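PDB 5EJS: myosin-I heavy chain from Dictyostelium discoideum, which acts as an actin-based motor with ATPase activity in the early steps of phagocytosis and adhesion, this chain being a C-terminal MyTH4-FERM part of its tail. Local coordinates for residues Ile203-Lys208 against Tyr277-Arg282; Leu321-Asn326 against His437-Lys442; Glu417-Ala422 against Ile433-Thr438; Phe455-Phe460 against Asp478-Ile483. The protein carries 3 engineered substitutions. All coordinates share one frame; numbering follows the deposited sequence.

Interaction 1: Ile203-Lys208 against Tyr277-Arg282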
loop_
_atom_site.group_PDB
_atom_site.type_symbol
_atom_site.label_atom_id
_atom_site.label_comp_id
_atom_site.label_asym_id
_atom_site.label_seq_id
_atom_site.Cartn_x
_atom_site.Cartn_y
_atom_site.Cartn_z
ATOM N N ILE A 203 3.301 12.270 -2.082
ATOM C CA ILE A 203 3.012 13.434 -2.933
ATOM C C ILE A 203 1.475 13.681 -3.137
ATOM O O ILE A 203 1.063 14.845 -3.265
ATOM C CB ILE A 203 3.819 13.367 -4.285
ATOM C CG1 ILE A 203 3.804 14.746 -5.025
ATOM C CG2 ILE A 203 3.398 12.196 -5.185
ATOM C CD1 ILE A 203 4.967 15.608 -4.656
ATOM N N ASP A 204 0.641 12.607 -3.087
ATOM C CA ASP A 204 -0.819 12.676 -3.243
ATOM C C ASP A 204 -1.533 13.105 -1.959
ATOM O O ASP A 204 -2.766 13.145 -1.891
ATOM C CB ASP A 204 -1.376 11.356 -3.804
ATOM C CG ASP A 204 -1.282 10.109 -2.934
ATOM O OD1 ASP A 204 -0.657 10.176 -1.859
ATOM O OD2 ASP A 204 -1.812 9.058 -3.348
ATOM N N GLN A 205 -0.741 13.423 -0.938
ATOM C CA GLN A 205 -1.117 13.873 0.406
ATOM C C GLN A 205 -1.760 12.756 1.237
ATOM O O GLN A 205 -2.138 13.007 2.386
ATOM C CB GLN A 205 -1.922 15.198 0.430
ATOM C CG GLN A 205 -1.053 16.430 0.103
ATOM C CD GLN A 205 0.200 16.622 0.981
ATOM O OE1 GLN A 205 0.130 16.834 2.205
ATOM N NE2 GLN A 205 1.382 16.604 0.358
ATOM N N SER A 206 -1.714 11.505 0.740
ATOM C CA SER A 206 -2.130 10.315 1.503
ATOM C C SER A 206 -0.999 10.024 2.491
ATOM O O SER A 206 0.106 10.543 2.335
ATOM C CB SER A 206 -2.415 9.114 0.597
ATOM O OG SER A 206 -1.235 8.449 0.197
ATOM N N THR A 207 -1.277 9.234 3.514
ATOM C CA THR A 207 -0.377 8.976 4.635
ATOM C C THR A 207 -0.212 7.477 4.897
ATOM O O THR A 207 -1.061 6.664 4.505
ATOM C CB THR A 207 -1.043 9.682 5.835
ATOM O OG1 THR A 207 -0.111 10.455 6.584
ATOM C CG2 THR A 207 -1.848 8.730 6.756
ATOM N N LYS A 208 0.870 7.114 5.582
ATOM C CA LYS A 208 1.166 5.745 6.036
ATOM C C LYS A 208 1.811 5.824 7.412
ATOM O O LYS A 208 2.525 6.777 7.699
ATOM C CB LYS A 208 2.051 4.936 5.051
ATOM C CG LYS A 208 1.370 4.481 3.743
ATOM C CD LYS A 208 0.405 3.306 3.907
ATOM C CE LYS A 208 -0.471 3.047 2.697
ATOM N NZ LYS A 208 -1.330 1.849 2.902
ATOM N N TYR A 277 6.816 18.106 8.521
ATOM C CA TYR A 277 6.267 16.773 8.292
ATOM C C TYR A 277 7.168 16.025 7.342
ATOM O O TYR A 277 7.874 16.636 6.549
ATOM C CB TYR A 277 4.793 16.772 7.846
ATOM C CG TYR A 277 4.525 17.326 6.468
ATOM C CD1 TYR A 277 4.570 16.505 5.342
ATOM C CD2 TYR A 277 4.140 18.650 6.291
ATOM C CE1 TYR A 277 4.301 17.002 4.066
ATOM C CE2 TYR A 277 3.868 19.160 5.017
ATOM C CZ TYR A 277 3.945 18.330 3.910
ATOM O OH TYR A 277 3.698 18.804 2.646
ATOM N N PHE A 278 7.179 14.707 7.454
ATOM C CA PHE A 278 7.969 13.848 6.610
ATOM C C PHE A 278 7.172 13.514 5.348
ATOM O O PHE A 278 5.998 13.143 5.432
ATOM C CB PHE A 278 8.315 12.565 7.364
ATOM C CG PHE A 278 9.283 12.686 8.515
ATOM C CD1 PHE A 278 10.603 13.066 8.299
ATOM C CD2 PHE A 278 8.903 12.328 9.806
ATOM C CE1 PHE A 278 11.518 13.107 9.352
ATOM C CE2 PHE A 278 9.823 12.381 10.866
ATOM C CZ PHE A 278 11.126 12.765 10.631
ATOM N N GLN A 279 7.809 13.637 4.180
ATOM C CA GLN A 279 7.179 13.305 2.906
ATOM C C GLN A 279 8.082 12.346 2.108
ATOM O O GLN A 279 9.285 12.582 1.999
ATOM C CB GLN A 279 6.851 14.594 2.106
ATOM C CG GLN A 279 6.405 14.328 0.672
ATOM C CD GLN A 279 5.777 15.496 0.004
ATOM O OE1 GLN A 279 6.396 16.231 -0.764
ATOM N NE2 GLN A 279 4.471 15.622 0.217
ATOM N N VAL A 280 7.511 11.274 1.559
ATOM C CA VAL A 280 8.260 10.352 0.709
ATOM C C VAL A 280 8.390 11.025 -0.645
ATOM O O VAL A 280 7.430 11.616 -1.142
ATOM C CB VAL A 280 7.618 8.956 0.607
ATOM C CG1 VAL A 280 8.188 8.163 -0.566
ATOM C CG2 VAL A 280 7.795 8.179 1.903
ATOM N N ARG A 281 9.604 10.972 -1.213
ATOM C CA ARG A 281 9.901 11.547 -2.514
ATOM C C ARG A 281 10.756 10.596 -3.303
ATOM O O ARG A 281 11.462 9.790 -2.726
ATOM C CB ARG A 281 10.632 12.874 -2.333
ATOM C CG ARG A 281 9.696 13.959 -1.777
ATOM C CD ARG A 281 10.235 15.327 -1.884
ATOM N NE ARG A 281 10.213 15.868 -3.242
ATOM C CZ ARG A 281 9.165 16.454 -3.808
ATOM N NH1 ARG A 281 7.989 16.459 -3.196
ATOM N NH2 ARG A 281 9.271 16.987 -5.019
ATOM N N ARG A 282 10.682 10.649 -4.635
ATOM C CA ARG A 282 11.607 9.892 -5.457
ATOM C C ARG A 282 12.876 10.729 -5.430
ATOM O O ARG A 282 12.877 11.923 -5.802
ATOM C CB ARG A 282 11.151 9.658 -6.884
ATOM C CG ARG A 282 12.221 8.835 -7.544
ATOM C CD ARG A 282 11.788 8.189 -8.784
ATOM N NE ARG A 282 12.909 7.576 -9.484
ATOM C CZ ARG A 282 12.766 6.948 -10.627
ATOM N NH1 ARG A 282 11.563 6.794 -11.156
ATOM N NH2 ARG A 282 13.815 6.449 -11.247
HETATM O O HOH W 1 5.467 10.723 -2.833
#

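Interaction 2: Leu321-Asn326 against His437-Lys442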
loop_
_atom_site.group_PDB
_atom_site.type_symbol
_atom_site.label_atom_id
_atom_site.label_comp_id
_atom_site.label_asym_id
_atom_site.label_seq_id
_atom_site.Cartn_x
_atom_site.Cartn_y
_atom_site.Cartn_z
ATOM N N LEU A 321 9.736 25.059 -10.375
ATOM C CA LEU A 321 11.122 24.634 -10.207
ATOM C C LEU A 321 11.893 24.605 -11.543
ATOM O O LEU A 321 13.104 24.855 -11.577
ATOM C CB LEU A 321 11.202 23.280 -9.449
ATOM C CG LEU A 321 12.590 22.573 -9.355
ATOM C CD1 LEU A 321 13.521 23.303 -8.410
ATOM C CD2 LEU A 321 12.456 21.163 -8.918
ATOM N N TYR A 322 11.186 24.324 -12.645
ATOM C CA TYR A 322 11.756 24.236 -13.999
ATOM C C TYR A 322 11.384 25.468 -14.818
ATOM O O TYR A 322 10.416 25.410 -15.553
ATOM C CB TYR A 322 11.257 22.932 -14.665
ATOM C CG TYR A 322 11.493 21.677 -13.833
ATOM C CD1 TYR A 322 12.780 21.326 -13.402
ATOM C CD2 TYR A 322 10.429 20.850 -13.454
ATOM C CE1 TYR A 322 12.989 20.214 -12.581
ATOM C CE2 TYR A 322 10.636 19.704 -12.670
ATOM C CZ TYR A 322 11.918 19.388 -12.247
ATOM O OH TYR A 322 12.108 18.299 -11.444
ATOM N N THR A 323 12.110 26.593 -14.674
ATOM C CA THR A 323 11.708 27.862 -15.302
ATOM C C THR A 323 12.543 28.295 -16.505
ATOM O O THR A 323 12.167 29.258 -17.179
ATOM C CB THR A 323 11.629 28.993 -14.252
ATOM O OG1 THR A 323 12.833 29.065 -13.473
ATOM C CG2 THR A 323 10.437 28.846 -13.343
ATOM N N ASN A 324 13.639 27.589 -16.797
ATOM C CA ASN A 324 14.493 27.905 -17.946
ATOM C C ASN A 324 14.151 26.918 -19.042
ATOM O O ASN A 324 14.907 25.985 -19.350
ATOM C CB ASN A 324 15.995 27.975 -17.543
ATOM C CG ASN A 324 16.318 29.101 -16.546
ATOM O OD1 ASN A 324 15.462 29.914 -16.162
ATOM N ND2 ASN A 324 17.573 29.197 -16.116
ATOM N N VAL A 325 12.901 27.060 -19.508
ATOM C CA VAL A 325 12.227 26.285 -20.573
ATOM C C VAL A 325 11.533 27.374 -21.382
ATOM O O VAL A 325 10.855 28.220 -20.781
ATOM C CB VAL A 325 11.214 25.255 -19.979
ATOM C CG1 VAL A 325 10.209 24.751 -21.004
ATOM C CG2 VAL A 325 11.929 24.083 -19.309
ATOM N N ASN A 326 11.735 27.408 -22.708
ATOM C CA ASN A 326 11.191 28.460 -23.569
ATOM C C ASN A 326 9.678 28.344 -23.767
ATOM O O ASN A 326 9.095 27.319 -23.416
ATOM C CB ASN A 326 11.949 28.539 -24.896
ATOM C CG ASN A 326 11.849 27.335 -25.784
ATOM O OD1 ASN A 326 10.765 26.829 -26.106
ATOM N ND2 ASN A 326 13.006 26.867 -26.210
ATOM N N HIS A 437 17.856 32.176 -7.967
ATOM C CA HIS A 437 17.042 33.219 -8.601
ATOM C C HIS A 437 16.862 32.957 -10.103
ATOM O O HIS A 437 15.729 32.784 -10.555
ATOM C CB HIS A 437 17.663 34.608 -8.330
ATOM C CG HIS A 437 16.744 35.772 -8.513
ATOM N ND1 HIS A 437 17.107 36.858 -9.306
ATOM C CD2 HIS A 437 15.535 36.016 -7.957
ATOM C CE1 HIS A 437 16.101 37.712 -9.221
ATOM N NE2 HIS A 437 15.133 37.256 -8.418
ATOM N N THR A 438 17.976 32.888 -10.856
ATOM C CA THR A 438 17.989 32.646 -12.305
ATOM C C THR A 438 17.829 31.177 -12.695
ATOM O O THR A 438 17.502 30.907 -13.855
ATOM C CB THR A 438 19.287 33.177 -12.925
ATOM O OG1 THR A 438 20.387 32.458 -12.378
ATOM C CG2 THR A 438 19.471 34.680 -12.720
ATOM N N LYS A 439 18.148 30.238 -11.759
ATOM C CA LYS A 439 18.138 28.767 -11.924
ATOM C C LYS A 439 19.191 28.335 -12.955
ATOM O O LYS A 439 19.073 27.284 -13.592
ATOM C CB LYS A 439 16.718 28.205 -12.199
ATOM C CG LYS A 439 15.744 28.611 -11.109
ATOM C CD LYS A 439 14.564 27.740 -10.937
ATOM C CE LYS A 439 13.573 28.565 -10.164
ATOM N NZ LYS A 439 12.778 27.744 -9.228
ATOM N N GLU A 440 20.241 29.162 -13.073
ATOM C CA GLU A 440 21.368 29.025 -13.981
ATOM C C GLU A 440 22.508 28.281 -13.267
ATOM O O GLU A 440 22.826 28.586 -12.110
ATOM C CB GLU A 440 21.830 30.433 -14.420
ATOM C CG GLU A 440 22.947 30.468 -15.455
ATOM C CD GLU A 440 23.988 31.576 -15.340
ATOM O OE1 GLU A 440 23.945 32.380 -14.380
ATOM O OE2 GLU A 440 24.795 31.699 -16.289
ATOM N N SER A 441 23.121 27.310 -13.960
ATOM C CA SER A 441 24.247 26.556 -13.418
ATOM C C SER A 441 25.489 27.413 -13.514
ATOM O O SER A 441 25.824 27.899 -14.604
ATOM C CB SER A 441 24.435 25.240 -14.177
ATOM O OG SER A 441 25.661 24.584 -13.890
ATOM N N LYS A 442 26.144 27.636 -12.367
ATOM C CA LYS A 442 27.347 28.460 -12.272
ATOM C C LYS A 442 28.587 27.590 -12.341
ATOM O O LYS A 442 29.609 28.002 -12.899
ATOM C CB LYS A 442 27.332 29.285 -10.979
ATOM C CG LYS A 442 26.154 30.233 -10.896
ATOM C CD LYS A 442 26.573 31.696 -11.011
ATOM C CE LYS A 442 25.373 32.608 -11.003
ATOM N NZ LYS A 442 25.666 33.899 -10.321
#

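Interaction 3: Glu417-Ala422 against Ile433-Thr438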
loop_
_atom_site.group_PDB
_atom_site.type_symbol
_atom_site.label_atom_id
_atom_site.label_comp_id
_atom_site.label_asym_id
_atom_site.label_seq_id
_atom_site.Cartn_x
_atom_site.Cartn_y
_atom_site.Cartn_z
ATOM N N GLU A 417 31.719 32.948 -3.057
ATOM C CA GLU A 417 31.533 33.287 -4.473
ATOM C C GLU A 417 30.084 33.733 -4.729
ATOM O O GLU A 417 29.247 33.665 -3.826
ATOM C CB GLU A 417 31.848 32.064 -5.352
ATOM C CG GLU A 417 33.296 31.611 -5.327
ATOM C CD GLU A 417 33.620 30.480 -6.284
ATOM O OE1 GLU A 417 32.879 29.471 -6.314
ATOM O OE2 GLU A 417 34.637 30.607 -7.005
ATOM N N ASN A 418 29.791 34.199 -5.963
ATOM C CA ASN A 418 28.462 34.662 -6.357
ATOM C C ASN A 418 27.614 33.558 -7.024
ATOM O O ASN A 418 28.081 32.902 -7.963
ATOM C CB ASN A 418 28.540 35.936 -7.210
ATOM C CG ASN A 418 28.702 37.182 -6.363
ATOM O OD1 ASN A 418 29.813 37.656 -6.089
ATOM N ND2 ASN A 418 27.592 37.657 -5.810
ATOM N N PRO A 419 26.375 33.314 -6.533
ATOM C CA PRO A 419 25.697 33.993 -5.417
ATOM C C PRO A 419 26.122 33.473 -4.036
ATOM O O PRO A 419 26.521 32.309 -3.932
ATOM C CB PRO A 419 24.213 33.761 -5.732
ATOM C CG PRO A 419 24.181 32.432 -6.436
ATOM C CD PRO A 419 25.522 32.266 -7.125
ATOM N N PRO A 420 26.089 34.318 -2.970
ATOM C CA PRO A 420 26.479 33.834 -1.632
ATOM C C PRO A 420 25.532 32.761 -1.093
ATOM O O PRO A 420 25.990 31.854 -0.415
ATOM C CB PRO A 420 26.463 35.099 -0.760
ATOM C CG PRO A 420 26.432 36.239 -1.721
ATOM C CD PRO A 420 25.678 35.735 -2.912
ATOM N N LYS A 421 24.223 32.860 -1.391
ATOM C CA LYS A 421 23.221 31.864 -0.997
ATOM C C LYS A 421 22.902 31.100 -2.300
ATOM O O LYS A 421 22.295 31.665 -3.219
ATOM C CB LYS A 421 21.977 32.540 -0.401
ATOM C CG LYS A 421 21.712 32.180 1.043
ATOM C CD LYS A 421 20.481 32.906 1.577
ATOM C CE LYS A 421 20.493 33.112 3.068
ATOM N NZ LYS A 421 21.343 34.263 3.464
ATOM N N ALA A 422 23.414 29.857 -2.422
ATOM C CA ALA A 422 23.270 29.038 -3.633
ATOM C C ALA A 422 22.686 27.639 -3.382
ATOM O O ALA A 422 22.371 27.271 -2.247
ATOM C CB ALA A 422 24.610 28.937 -4.347
ATOM N N ILE A 433 26.535 23.839 -8.913
ATOM C CA ILE A 433 26.120 24.981 -8.106
ATOM C C ILE A 433 25.170 25.771 -8.998
ATOM O O ILE A 433 25.510 26.097 -10.141
ATOM C CB ILE A 433 27.294 25.830 -7.558
ATOM C CG1 ILE A 433 28.187 25.013 -6.591
ATOM C CG2 ILE A 433 26.783 27.110 -6.879
ATOM C CD1 ILE A 433 27.494 24.473 -5.234
ATOM N N PHE A 434 23.955 25.992 -8.506
ATOM C CA PHE A 434 22.924 26.732 -9.228
ATOM C C PHE A 434 22.544 28.006 -8.483
ATOM O O PHE A 434 22.434 28.001 -7.240
ATOM C CB PHE A 434 21.662 25.867 -9.383
ATOM C CG PHE A 434 21.700 24.849 -10.485
ATOM C CD1 PHE A 434 22.229 23.576 -10.261
ATOM C CD2 PHE A 434 21.165 25.137 -11.734
ATOM C CE1 PHE A 434 22.249 22.622 -11.277
ATOM C CE2 PHE A 434 21.194 24.187 -12.753
ATOM C CZ PHE A 434 21.736 22.936 -12.514
ATOM N N ASP A 435 22.294 29.092 -9.252
ATOM C CA ASP A 435 21.815 30.358 -8.707
ATOM C C ASP A 435 20.309 30.140 -8.410
ATOM O O ASP A 435 19.577 29.816 -9.346
ATOM C CB ASP A 435 21.999 31.475 -9.741
ATOM C CG ASP A 435 21.723 32.876 -9.219
ATOM O OD1 ASP A 435 20.577 33.138 -8.791
ATOM O OD2 ASP A 435 22.635 33.727 -9.292
ATOM N N PRO A 436 19.816 30.268 -7.157
ATOM C CA PRO A 436 18.381 30.006 -6.910
ATOM C C PRO A 436 17.391 30.966 -7.574
ATOM O O PRO A 436 16.201 30.630 -7.659
ATOM C CB PRO A 436 18.252 30.102 -5.385
ATOM C CG PRO A 436 19.638 30.037 -4.857
ATOM C CD PRO A 436 20.523 30.619 -5.910
ATOM N N HIS A 437 17.856 32.176 -7.967
ATOM C CA HIS A 437 17.042 33.219 -8.601
ATOM C C HIS A 437 16.862 32.957 -10.103
ATOM O O HIS A 437 15.729 32.784 -10.555
ATOM C CB HIS A 437 17.663 34.608 -8.330
ATOM C CG HIS A 437 16.744 35.772 -8.513
ATOM N ND1 HIS A 437 17.107 36.858 -9.306
ATOM C CD2 HIS A 437 15.535 36.016 -7.957
ATOM C CE1 HIS A 437 16.101 37.712 -9.221
ATOM N NE2 HIS A 437 15.133 37.256 -8.418
ATOM N N THR A 438 17.976 32.888 -10.856
ATOM C CA THR A 438 17.989 32.646 -12.305
ATOM C C THR A 438 17.829 31.177 -12.695
ATOM O O THR A 438 17.502 30.907 -13.855
ATOM C CB THR A 438 19.287 33.177 -12.925
ATOM O OG1 THR A 438 20.387 32.458 -12.378
ATOM C CG2 THR A 438 19.471 34.680 -12.720
#

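Interaction 4: Phe455-Phe460 against Asp478-Ile483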
loop_
_atom_site.group_PDB
_atom_site.type_symbol
_atom_site.label_atom_id
_atom_site.label_comp_id
_atom_site.label_asym_id
_atom_site.label_seq_id
_atom_site.Cartn_x
_atom_site.Cartn_y
_atom_site.Cartn_z
ATOM N N PHE A 455 33.922 16.452 4.902
ATOM C CA PHE A 455 32.813 17.034 5.650
ATOM C C PHE A 455 33.206 17.451 7.048
ATOM O O PHE A 455 34.026 16.799 7.688
ATOM C CB PHE A 455 31.656 16.017 5.789
ATOM C CG PHE A 455 31.084 15.516 4.495
ATOM C CD1 PHE A 455 30.040 16.190 3.871
ATOM C CD2 PHE A 455 31.598 14.375 3.883
ATOM C CE1 PHE A 455 29.510 15.720 2.676
ATOM C CE2 PHE A 455 31.088 13.927 2.665
ATOM C CZ PHE A 455 30.057 14.611 2.063
ATOM N N THR A 456 32.573 18.522 7.531
ATOM C CA THR A 456 32.638 19.019 8.907
ATOM C C THR A 456 31.166 19.209 9.295
ATOM O O THR A 456 30.290 19.035 8.444
ATOM C CB THR A 456 33.489 20.313 9.076
ATOM O OG1 THR A 456 32.762 21.459 8.638
ATOM C CG2 THR A 456 34.865 20.241 8.416
ATOM N N ASP A 457 30.879 19.571 10.547
ATOM C CA ASP A 457 29.492 19.787 10.971
ATOM C C ASP A 457 28.849 21.031 10.327
ATOM O O ASP A 457 27.630 21.204 10.432
ATOM C CB ASP A 457 29.370 19.808 12.511
ATOM C CG ASP A 457 29.809 18.503 13.157
ATOM O OD1 ASP A 457 31.042 18.270 13.248
ATOM O OD2 ASP A 457 28.927 17.684 13.505
ATOM N N ASP A 458 29.643 21.867 9.625
ATOM C CA ASP A 458 29.118 23.051 8.953
ATOM C C ASP A 458 29.662 23.254 7.521
ATOM O O ASP A 458 29.352 24.278 6.914
ATOM C CB ASP A 458 29.315 24.312 9.817
ATOM C CG ASP A 458 30.756 24.745 10.072
ATOM O OD1 ASP A 458 31.688 24.013 9.657
ATOM O OD2 ASP A 458 30.953 25.813 10.692
ATOM N N THR A 459 30.440 22.292 6.964
ATOM C CA THR A 459 30.957 22.419 5.583
ATOM C C THR A 459 30.958 21.129 4.765
ATOM O O THR A 459 30.939 20.027 5.323
ATOM C CB THR A 459 32.389 23.011 5.505
ATOM O OG1 THR A 459 33.342 22.089 6.046
ATOM C CG2 THR A 459 32.517 24.389 6.123
ATOM N N PHE A 460 31.026 21.294 3.431
ATOM C CA PHE A 460 31.180 20.253 2.420
ATOM C C PHE A 460 32.278 20.761 1.488
ATOM O O PHE A 460 32.258 21.928 1.094
ATOM C CB PHE A 460 29.862 19.975 1.640
ATOM C CG PHE A 460 29.990 19.112 0.402
ATOM C CD1 PHE A 460 30.594 17.860 0.462
ATOM C CD2 PHE A 460 29.512 19.549 -0.821
ATOM C CE1 PHE A 460 30.723 17.065 -0.683
ATOM C CE2 PHE A 460 29.634 18.747 -1.963
ATOM C CZ PHE A 460 30.213 17.501 -1.877
ATOM N N ASP A 478 25.009 22.565 6.862
ATOM C CA ASP A 478 24.901 21.639 7.999
ATOM C C ASP A 478 24.309 20.272 7.548
ATOM O O ASP A 478 23.979 19.415 8.397
ATOM C CB ASP A 478 24.011 22.252 9.096
ATOM C CG ASP A 478 22.554 22.453 8.696
ATOM O OD1 ASP A 478 22.286 22.678 7.479
ATOM O OD2 ASP A 478 21.683 22.405 9.593
ATOM N N GLU A 479 24.148 20.074 6.224
ATOM C CA GLU A 479 23.566 18.849 5.698
ATOM C C GLU A 479 24.591 17.788 5.294
ATOM O O GLU A 479 24.353 17.056 4.339
ATOM C CB GLU A 479 22.654 19.206 4.529
ATOM C CG GLU A 479 21.422 19.983 4.955
ATOM C CD GLU A 479 20.400 20.175 3.863
ATOM O OE1 GLU A 479 20.250 21.335 3.415
ATOM O OE2 GLU A 479 19.780 19.170 3.431
ATOM N N HIS A 480 25.713 17.675 6.017
ATOM C CA HIS A 480 26.789 16.717 5.720
ATOM C C HIS A 480 26.274 15.289 5.532
ATOM O O HIS A 480 26.710 14.599 4.603
ATOM C CB HIS A 480 27.900 16.746 6.803
ATOM C CG HIS A 480 27.398 16.500 8.192
ATOM N ND1 HIS A 480 27.381 15.228 8.742
ATOM C CD2 HIS A 480 26.860 17.368 9.088
ATOM C CE1 HIS A 480 26.823 15.358 9.945
ATOM N NE2 HIS A 480 26.484 16.622 10.197
ATOM N N SER A 481 25.339 14.859 6.401
ATOM C CA SER A 481 24.804 13.511 6.398
ATOM C C SER A 481 24.098 13.180 5.112
ATOM O O SER A 481 24.466 12.183 4.471
ATOM C CB SER A 481 23.932 13.253 7.615
ATOM O OG SER A 481 23.661 11.864 7.707
ATOM N N SER A 482 23.126 14.032 4.694
ATOM C CA SER A 482 22.389 13.868 3.440
ATOM C C SER A 482 23.313 13.993 2.245
ATOM O O SER A 482 23.191 13.191 1.337
ATOM C CB SER A 482 21.309 14.923 3.335
ATOM O OG SER A 482 20.382 14.696 4.376
ATOM N N ILE A 483 24.224 14.989 2.237
ATOM C CA ILE A 483 25.149 15.200 1.140
ATOM C C ILE A 483 26.019 13.959 0.926
ATOM O O ILE A 483 26.143 13.502 -0.219
ATOM C CB ILE A 483 25.966 16.511 1.260
ATOM C CG1 ILE A 483 25.036 17.730 1.223
ATOM C CG2 ILE A 483 27.001 16.615 0.106
ATOM C CD1 ILE A 483 25.623 18.997 1.729
#

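Interaction 1: Ile203-Lys208 against Tyr277-Arg282
Ile203 and Gln205 belong to the turn of the beta hairpin 197-201/207-211 in the ubiquitin-like lobe of the FERM module, and lean over Gln279 and Arg281 of strand 276-282. Gln279 has CG anti to its backbone N (chi1 170°) and an extended chain beyond, which carries its amide up under the turn. There its NE2 comes to 3.2 Å from NE2 of Gln205, two donors that make no bond, with the amide planes 64° apart. Gln205 NE2 also lies 3.9 Å from Tyr277 OH; Gln205 OE1 accepts from Arg201 and Tyr277 OH bonds to Glu246. Gln279 OE1 takes NH1 of Arg281 at 2.9 Å, at the edge of the guanidinium and in its plane, while NH2 forms a salt bridge to Glu316 of helix 303-318. CD1 of Ile203 rests 3.5 Å from the same NH1. Beside these, one water accepts from Ile203 N (2.8 Å) and donates to Val280 O (2.7 Å). Replacing Gln279 by an alanine would probably leave Arg281 NH1 without this acceptor and open a gap beneath Ile203 and Gln205. The two segments are thus joined by van der Waals contact and a bridging water rather than by direct sheet pairing.

Interaction 2: Leu321-Asn326 against His437-Lys442
Lys439 lays its aliphatic chain across the side chain of Thr323, the two crossing at about a right angle, while Asn324 reaches over beside them to the turn before strand 441-446. Thr323 OG1 lies against the outer half of the lysine chain, 3.3 Å from CD and 3.4 Å from CE. CD of Lys439 also passes 3.3 Å from Leu321 O, and its ammonium goes on past that carbonyl to bond with Gly320 O, just ahead of the loop. The chain runs nearly straight from CG anti to the carbonyl carbon (chi1 -56°), which points it into the loop, and it turns only near NZ. Asn324 supplies the direct bond of the contact: ND2 donates to Thr438 O at 2.8 Å with an N-H...O angle of 150°. The donor lies in the carbonyl plane, and the carbonyl oxygen in turn lies close to the plane of the asparagine amide. Lys439 O is near the same nitrogen, at 3.5 Å. The loop links helices 303-318 and 327-341 of the helical FERM lobe, and the turn belongs to the PTB-like lobe, making this a small surface contact between lobes. Both polar ends, an amide and an ammonium, are spent on backbone carbonyls, so the junction probably depends more on the course of the two loops than on a matched pair of opposite charges.

Interaction 3: Glu417-Ala422 against Ile433-Thr438
Ile433 opens the contact by setting CG2, anti to its backbone N, 3.8 Å from the CB of Ala422 near the open end of hairpin 421-426/430-434. The side chain of Phe434 sets off away from the facing strand, but its carbonyl oxygen meets CB of Ala422 at 3.7 Å. Asp435 follows with CG anti to the backbone N (chi1 -172°), which brings OD2, also in a long, weak ion pair with Lys442, within 3.5 Å of CG in Pro419, a proline preceded by a cis peptide bond. Asp435 OD1 accepts from His437 N at 3.0 Å through its anti lone pair, forming an Asx turn, and takes a weak bond from Thr438 N. Pro436 lies against the opposing backbone, its CD 3.4 Å from Lys421 O and 3.9 Å from Ala422 CA, and 4.1 Å from Pro419 CG. With His437 and Thr438 the chain leaves the hairpin and turns toward strand 441-446. Ala422 and Ile433 both pack on Ile413 of the outer strand 409-414. Ile433 also touches Trp445 of strand 441-446, on the other flank, and Pro436 rests on Trp423 of strand 421-426, all within the four-stranded antiparallel sheet of the PTB-like lobe.

Interaction 4: Phe455-Phe460 against Asp478-Ile483
One face of the Phe460 ring carries CG2 of Ile483, while the Phe455 ring offers that same methyl its edge, in plane. This is the start of the C-terminal helix 480-491 packing on hairpin 452-455/459-463, the helix-on-sheet arrangement of the PH/PTB fold that forms the third FERM lobe. The Phe460 contact is a CH-pi interaction: CG2 stands 3.6 Å from the ring centroid and only 4° off the normal, almost centred. From Phe455 the CE1 edge comes to 3.7 Å from CG2 of Ile483. The methyl is delivered there because CG2 is anti to the backbone N of its residue, leaving CG1 beside that nitrogen. The Phe455 ring also reaches back along the helix to His480, with CD1 3.7 Å from CB. With an alanine at Phe455, one flank of Ile483 is likely to be uncovered and His480 CB to lose its aromatic neighbour. The imidazole itself extends under the hairpin turn, where CD2 lies 4.0 Å from CA of Asp457; its CG sits between backbone N and carbonyl carbon (chi1 56°). The turn holds its own shape, with Thr456 N bonded to Thr459 O and Thr459 OG1 donating to Thr456 OG1. Leu424 of strand 421-426 touches both Phe460 and Ile483, and Phe411 also packs on Ile483, extending the apolar cluster into the other sheet. At the far end of the contact, the carbonyl oxygen of Asp457 lies 3.7 Å from CA of Asp478.

In the fold
From the N terminus, interaction 1 closes a 68-residue loop within the ubiquitin-like lobe and is complete before the others begin. Interaction 2 spans 110 residues, tying the loop after helix 303-318 to the PTB-like lobe. Glu316 of that helix connects the two, meeting Arg281 from interaction 1 and Tyr322 from interaction 2. Interaction 3 closes a short hairpin, falls within the span of interaction 2 and ends on the same stretch, sharing His437 and Thr438; strands 430-434 and 441-446 run side by side. Interaction 4 follows in series, closing 17 residues to seat the last helix; its centre is about 18 Å from that of interaction 3.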